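PDB 2CXX: probable GTP-binding protein EngB from Pyrococcus horikoshii, which binds guanine nucleotides as a P-loop GTPase of the EngB family and is probably needed for normal cell division and septation. Local coordinates for residues A[2-7]-A[46-51]; A[111-116]-A[148-152]. All blocks are in the same frame, centred on the assembly; numbering follows the deposited sequence.

Interaction 1: residues A[2-7]-A[46-51]; sequences ATIIFA and HKIIDM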
loop_
_atom_site.group_PDB
_atom_site.type_symbol
_atom_site.label_atom_id
_atom_site.label_comp_id
_atom_site.label_asym_id
_atom_site.label_seq_id
_atom_site.Cartn_x
_atom_site.Cartn_y
_atom_site.Cartn_z
ATOM N N ALA A 2 -5.959 8.661 -15.251
ATOM C CA ALA A 2 -4.817 7.742 -14.846
ATOM C C ALA A 2 -5.304 6.564 -14.007
ATOM O O ALA A 2 -6.395 6.597 -13.476
ATOM C CB ALA A 2 -3.793 8.521 -14.045
ATOM N N THR A 3 -4.490 5.511 -13.882
ATOM C CA THR A 3 -4.873 4.358 -13.091
ATOM C C THR A 3 -3.900 4.283 -11.929
ATOM O O THR A 3 -2.725 4.300 -12.137
ATOM C CB THR A 3 -4.734 3.070 -13.900
ATOM O OG1 THR A 3 -5.805 3.020 -14.840
ATOM C CG2 THR A 3 -4.745 1.840 -12.992
ATOM N N ILE A 4 -4.433 4.153 -10.713
ATOM C CA ILE A 4 -3.646 4.123 -9.496
ATOM C C ILE A 4 -3.976 2.817 -8.764
ATOM O O ILE A 4 -5.140 2.496 -8.521
ATOM C CB ILE A 4 -4.046 5.320 -8.592
ATOM C CG1 ILE A 4 -3.848 6.635 -9.365
ATOM C CG2 ILE A 4 -3.269 5.288 -7.278
ATOM C CD1 ILE A 4 -5.150 7.413 -9.541
ATOM N N ILE A 5 -2.972 2.010 -8.458
ATOM C CA ILE A 5 -3.280 0.787 -7.713
ATOM C C ILE A 5 -2.954 1.049 -6.230
ATOM O O ILE A 5 -2.105 1.887 -5.892
ATOM C CB ILE A 5 -2.473 -0.453 -8.214
ATOM C CG1 ILE A 5 -0.967 -0.308 -7.953
ATOM C CG2 ILE A 5 -2.766 -0.685 -9.696
ATOM C CD1 ILE A 5 -0.107 -1.599 -8.343
ATOM N N PHE A 6 -3.757 0.427 -5.373
ATOM C CA PHE A 6 -3.574 0.467 -3.936
ATOM C C PHE A 6 -3.337 -0.967 -3.493
ATOM O O PHE A 6 -3.975 -1.907 -3.951
ATOM C CB PHE A 6 -4.776 1.040 -3.175
ATOM C CG PHE A 6 -4.797 2.541 -3.118
ATOM C CD1 PHE A 6 -5.088 3.319 -4.271
ATOM C CD2 PHE A 6 -4.506 3.182 -1.937
ATOM C CE1 PHE A 6 -5.084 4.713 -4.227
ATOM C CE2 PHE A 6 -4.487 4.592 -1.877
ATOM C CZ PHE A 6 -4.770 5.346 -3.008
ATOM N N ALA A 7 -2.433 -1.123 -2.547
ATOM C CA ALA A 7 -2.096 -2.426 -2.061
ATOM C C ALA A 7 -1.542 -2.295 -0.639
ATOM O O ALA A 7 -1.066 -1.248 -0.229
ATOM C CB ALA A 7 -1.032 -3.050 -2.998
ATOM N N HIS A 46 -10.396 9.481 -12.696
ATOM C CA HIS A 46 -9.310 8.475 -12.531
ATOM C C HIS A 46 -9.881 7.177 -12.000
ATOM O O HIS A 46 -11.045 7.102 -11.609
ATOM C CB HIS A 46 -8.272 8.989 -11.560
ATOM C CG HIS A 46 -7.625 10.238 -12.031
ATOM N ND1 HIS A 46 -6.804 10.284 -13.136
ATOM C CD2 HIS A 46 -7.749 11.510 -11.595
ATOM C CE1 HIS A 46 -6.445 11.538 -13.360
ATOM N NE2 HIS A 46 -7.008 12.302 -12.437
ATOM N N LYS A 47 -9.048 6.138 -12.006
ATOM C CA LYS A 47 -9.489 4.842 -11.579
ATOM C C LYS A 47 -8.548 4.330 -10.521
ATOM O O LYS A 47 -7.342 4.366 -10.754
ATOM C CB LYS A 47 -9.386 3.889 -12.793
ATOM C CG LYS A 47 -9.534 2.433 -12.516
ATOM C CD LYS A 47 -10.912 2.103 -11.939
ATOM C CE LYS A 47 -12.021 2.607 -12.816
ATOM N NZ LYS A 47 -12.344 1.649 -13.974
ATOM N N ILE A 48 -9.100 3.861 -9.411
ATOM C CA ILE A 48 -8.292 3.145 -8.419
ATOM C C ILE A 48 -8.572 1.639 -8.602
ATOM O O ILE A 48 -9.712 1.231 -8.747
ATOM C CB ILE A 48 -8.682 3.559 -6.978
ATOM C CG1 ILE A 48 -8.205 5.003 -6.775
ATOM C CG2 ILE A 48 -8.119 2.527 -5.964
ATOM C CD1 ILE A 48 -8.584 5.722 -5.420
ATOM N N ILE A 49 -7.505 0.831 -8.663
ATOM C CA ILE A 49 -7.681 -0.622 -8.713
ATOM C C ILE A 49 -7.103 -1.048 -7.355
ATOM O O ILE A 49 -5.937 -0.850 -7.051
ATOM C CB ILE A 49 -6.996 -1.262 -9.927
ATOM C CG1 ILE A 49 -7.526 -0.607 -11.209
ATOM C CG2 ILE A 49 -7.314 -2.762 -9.932
ATOM C CD1 ILE A 49 -6.897 -1.105 -12.469
ATOM N N ASP A 50 -7.968 -1.589 -6.524
ATOM C CA ASP A 50 -7.629 -1.936 -5.155
ATOM C C ASP A 50 -7.418 -3.418 -4.953
ATOM O O ASP A 50 -8.347 -4.203 -5.118
ATOM C CB ASP A 50 -8.769 -1.447 -4.250
ATOM C CG ASP A 50 -8.490 -1.715 -2.807
ATOM O OD1 ASP A 50 -7.347 -1.454 -2.370
ATOM O OD2 ASP A 50 -9.412 -2.176 -2.111
HETATM N N MSE A 51 -6.208 -3.801 -4.566
HETATM C CA MSE A 51 -5.857 -5.175 -4.347
HETATM C C MSE A 51 -6.332 -5.644 -2.989
HETATM O O MSE A 51 -6.398 -4.862 -2.060
HETATM C CB MSE A 51 -4.341 -5.339 -4.385
HETATM C CG MSE A 51 -3.591 -4.719 -5.544
HETATM SE SE MSE A 51 -4.218 -5.549 -7.276
HETATM C CE MSE A 51 -4.120 -3.936 -8.431
#
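T3 to F6 pair in register with K47 to D50 as two neighbouring parallel strands of the mixed sheet of the G domain, 46-50 lying between 3-8 and the edge strand 39-43. Bonding passes from strand to strand at every second residue: I4 is gripped at both ends, its N on K47 O at 2.9 Å and its O taking I49 N, while F6 gives its N to I49 O and accepts M51 N. At the N-terminal end of the pair, the H46 ring takes up the backbone of A2 in a hydrogen bond: ND1 lies 2.8 Å from A2 N, which approaches in the ring plane at its edge. With H46 replaced by an alanine, A2 N is likely to lose this acceptor and the start of the modelled chain to become freer to move. I4, F6 and I48 share one face, covered in part by helix 14-22; there F6 CD1 meets I48 CG2 at 3.6 Å, and CE1 touches the end of the same isoleucine. On the other face T3 CG2 packs on I49 CD1 at 3.7 Å. Selenomethionine M51 sits beyond the last pair, its chain bent at chi2 (-61°) and again at chi3 so that CE turns back to I5 CG2, 3.7 Å away. D50 brings OD1 near F6 CB, but its carboxylate is held by salt bridges to R27 and K14. The pair belongs to the central sheet of a P-loop GTPase, with D50 and M51 opening the predicted GTP-binding D-x-P-G segment, the G3 motif.

Interaction 2: residues A[111-116]-A[148-152]; sequences DVEFYQ and KFEVP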
loop_
_atom_site.group_PDB
_atom_site.type_symbol
_atom_site.label_atom_id
_atom_site.label_comp_id
_atom_site.label_asym_id
_atom_site.label_seq_id
_atom_site.Cartn_x
_atom_site.Cartn_y
_atom_site.Cartn_z
ATOM N N ASP A 111 5.930 -6.545 3.100
ATOM C CA ASP A 111 6.062 -5.155 2.665
ATOM C C ASP A 111 7.307 -4.881 1.834
ATOM O O ASP A 111 7.302 -4.086 0.882
ATOM C CB ASP A 111 6.070 -4.207 3.862
ATOM C CG ASP A 111 4.657 -3.937 4.429
ATOM O OD1 ASP A 111 3.631 -4.117 3.748
ATOM O OD2 ASP A 111 4.597 -3.571 5.604
ATOM N N VAL A 112 8.405 -5.509 2.256
ATOM C CA VAL A 112 9.692 -5.348 1.601
ATOM C C VAL A 112 9.617 -6.067 0.238
ATOM O O VAL A 112 10.006 -5.526 -0.784
ATOM C CB VAL A 112 10.751 -6.008 2.444
ATOM C CG1 VAL A 112 12.061 -6.157 1.639
ATOM C CG2 VAL A 112 10.959 -5.228 3.735
ATOM N N GLU A 113 9.102 -7.277 0.254
ATOM C CA GLU A 113 8.979 -8.064 -0.950
ATOM C C GLU A 113 8.153 -7.319 -1.968
ATOM O O GLU A 113 8.543 -7.213 -3.150
ATOM C CB GLU A 113 8.318 -9.424 -0.658
ATOM C CG GLU A 113 8.345 -10.298 -1.883
ATOM C CD GLU A 113 7.549 -11.596 -1.746
ATOM O OE1 GLU A 113 7.588 -12.428 -2.691
ATOM O OE2 GLU A 113 6.854 -11.779 -0.714
ATOM N N PHE A 114 7.028 -6.752 -1.530
ATOM C CA PHE A 114 6.160 -6.067 -2.490
ATOM C C PHE A 114 6.700 -4.751 -3.043
ATOM O O PHE A 114 6.587 -4.486 -4.246
ATOM C CB PHE A 114 4.767 -5.825 -1.892
ATOM C CG PHE A 114 3.759 -5.457 -2.914
ATOM C CD1 PHE A 114 3.353 -6.363 -3.860
ATOM C CD2 PHE A 114 3.253 -4.169 -2.944
ATOM C CE1 PHE A 114 2.421 -5.956 -4.853
ATOM C CE2 PHE A 114 2.328 -3.751 -3.917
ATOM C CZ PHE A 114 1.924 -4.664 -4.874
ATOM N N TYR A 115 7.279 -3.930 -2.205
ATOM C CA TYR A 115 7.853 -2.689 -2.706
ATOM C C TYR A 115 8.978 -3.032 -3.703
ATOM O O TYR A 115 9.123 -2.413 -4.780
ATOM C CB TYR A 115 8.426 -1.852 -1.549
ATOM C CG TYR A 115 8.944 -0.511 -1.986
ATOM C CD1 TYR A 115 10.232 -0.381 -2.455
ATOM C CD2 TYR A 115 8.109 0.604 -2.007
ATOM C CE1 TYR A 115 10.717 0.837 -2.973
ATOM C CE2 TYR A 115 8.575 1.846 -2.504
ATOM C CZ TYR A 115 9.889 1.931 -2.984
ATOM O OH TYR A 115 10.434 3.106 -3.428
ATOM N N GLN A 116 9.758 -4.063 -3.406
ATOM C CA GLN A 116 10.840 -4.377 -4.327
ATOM C C GLN A 116 10.320 -4.974 -5.603
ATOM O O GLN A 116 10.910 -4.736 -6.688
ATOM C CB GLN A 116 11.874 -5.284 -3.667
ATOM C CG GLN A 116 12.629 -4.528 -2.564
ATOM C CD GLN A 116 13.685 -5.378 -1.846
ATOM O OE1 GLN A 116 13.942 -6.517 -2.236
ATOM N NE2 GLN A 116 14.321 -4.811 -0.816
ATOM N N LYS A 148 15.170 -0.692 4.509
ATOM C CA LYS A 148 14.721 -2.056 4.203
ATOM C C LYS A 148 14.141 -2.203 2.789
ATOM O O LYS A 148 14.260 -3.271 2.163
ATOM C CB LYS A 148 13.666 -2.505 5.237
ATOM C CG LYS A 148 14.234 -2.662 6.666
ATOM C CD LYS A 148 15.211 -3.804 6.717
ATOM C CE LYS A 148 16.009 -3.794 8.014
ATOM N NZ LYS A 148 17.094 -4.839 8.004
ATOM N N PHE A 149 13.515 -1.136 2.300
ATOM C CA PHE A 149 12.895 -1.140 0.955
ATOM C C PHE A 149 13.916 -0.759 -0.158
ATOM O O PHE A 149 13.570 -0.753 -1.324
ATOM C CB PHE A 149 11.787 -0.097 0.888
ATOM C CG PHE A 149 10.497 -0.474 1.593
ATOM C CD1 PHE A 149 10.433 -1.552 2.503
ATOM C CD2 PHE A 149 9.343 0.338 1.402
ATOM C CE1 PHE A 149 9.268 -1.806 3.201
ATOM C CE2 PHE A 149 8.163 0.090 2.120
ATOM C CZ PHE A 149 8.122 -0.979 3.022
ATOM N N GLU A 150 15.153 -0.440 0.228
ATOM C CA GLU A 150 16.213 -0.027 -0.728
ATOM C C GLU A 150 15.859 1.265 -1.447
ATOM O O GLU A 150 15.949 1.384 -2.668
ATOM C CB GLU A 150 16.552 -1.145 -1.763
ATOM C CG GLU A 150 17.149 -2.370 -1.084
ATOM C CD GLU A 150 17.506 -3.492 -2.038
ATOM O OE1 GLU A 150 17.299 -3.359 -3.272
ATOM O OE2 GLU A 150 17.984 -4.520 -1.528
ATOM N N VAL A 151 15.434 2.235 -0.648
ATOM C CA VAL A 151 15.085 3.567 -1.103
ATOM C C VAL A 151 16.243 4.503 -0.777
ATOM O O VAL A 151 16.665 4.589 0.371
ATOM C CB VAL A 151 13.845 4.090 -0.416
ATOM C CG1 VAL A 151 13.608 5.499 -0.801
ATOM C CG2 VAL A 151 12.656 3.253 -0.855
ATOM N N PRO A 152 16.791 5.185 -1.807
ATOM C CA PRO A 152 17.911 6.117 -1.606
ATOM C C PRO A 152 17.534 7.270 -0.671
ATOM O O PRO A 152 16.417 7.775 -0.700
ATOM C CB PRO A 152 18.232 6.638 -3.021
ATOM C CG PRO A 152 17.651 5.619 -3.975
ATOM C CD PRO A 152 16.415 5.065 -3.235
#
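F149, at the end of helix 138-149, lies against Y115, V112 and D111 of helix 110-120, and its ring is the hub of the contact. Y115 comes over one face: its CB stands 4.1 Å from the centroid of the F149 ring, 23° off the normal, a CH-pi contact. The ring planes are only 23° apart but offset, with centroids 5.0 Å from each other, so little of one ring lies over the other; the closest carbons are Y115 CG and F149 CD2, at 3.5 Å. D111 O lies over a face of the F149 ring as well, although that carbonyl already accepts Y115 N within its own helix. V112 closes the edge, its CG2 near the ring plane and 3.9 Å from F149 CE1, while its other methyl, CG1, approaches K148 O.

Y115 reaches out with CG anti to its backbone nitrogen (chi1 -176°), which carries the ring past F149 to the chain beyond the helix. There its OH meets V151 CG2 at 3.4 Å, the two side chains crossing at about a right angle. V151 follows E150, whose positive phi, with two bonds back into the last turn, makes a Schellman motif. Q116 sends an extended chain across the E150 side chain, again at about a right angle, placing NE2 3.4 Å from K148 O and 3.7 Å from E150 CD. K148 instead leads its amine away to a salt bridge with E103.

Strands 85-91 and 125-130 lie beneath, L88 and V127 each touching both Y115 and F149. The chemistry is thus aromatic and aliphatic at the centre, with polar groups toward the margin, which implies that the shape and burial of the two rings carry most of the contact joining helix 110-120 to the end of helix 138-149.

Overall arrangement
Interaction 1 and interaction 2 have centres 20 Å apart and follow one another along the chain, the strand pair closing before the helix contact opens. They still meet directly: A7 CB, at the end of 2-7, lies 3.6 Å from F114 CE2 of 111-116, so helix 110-120 packs on the strand leading to the P-loop. Their relation to the nucleotide differs. The D50 side chain of interaction 1 is about 7 Å from the bound GDP. That of D111 in interaction 2 is farther, about 10 Å, and is tied to the site through a weak, long ion pair with R9 of the predicted GTP-binding loop.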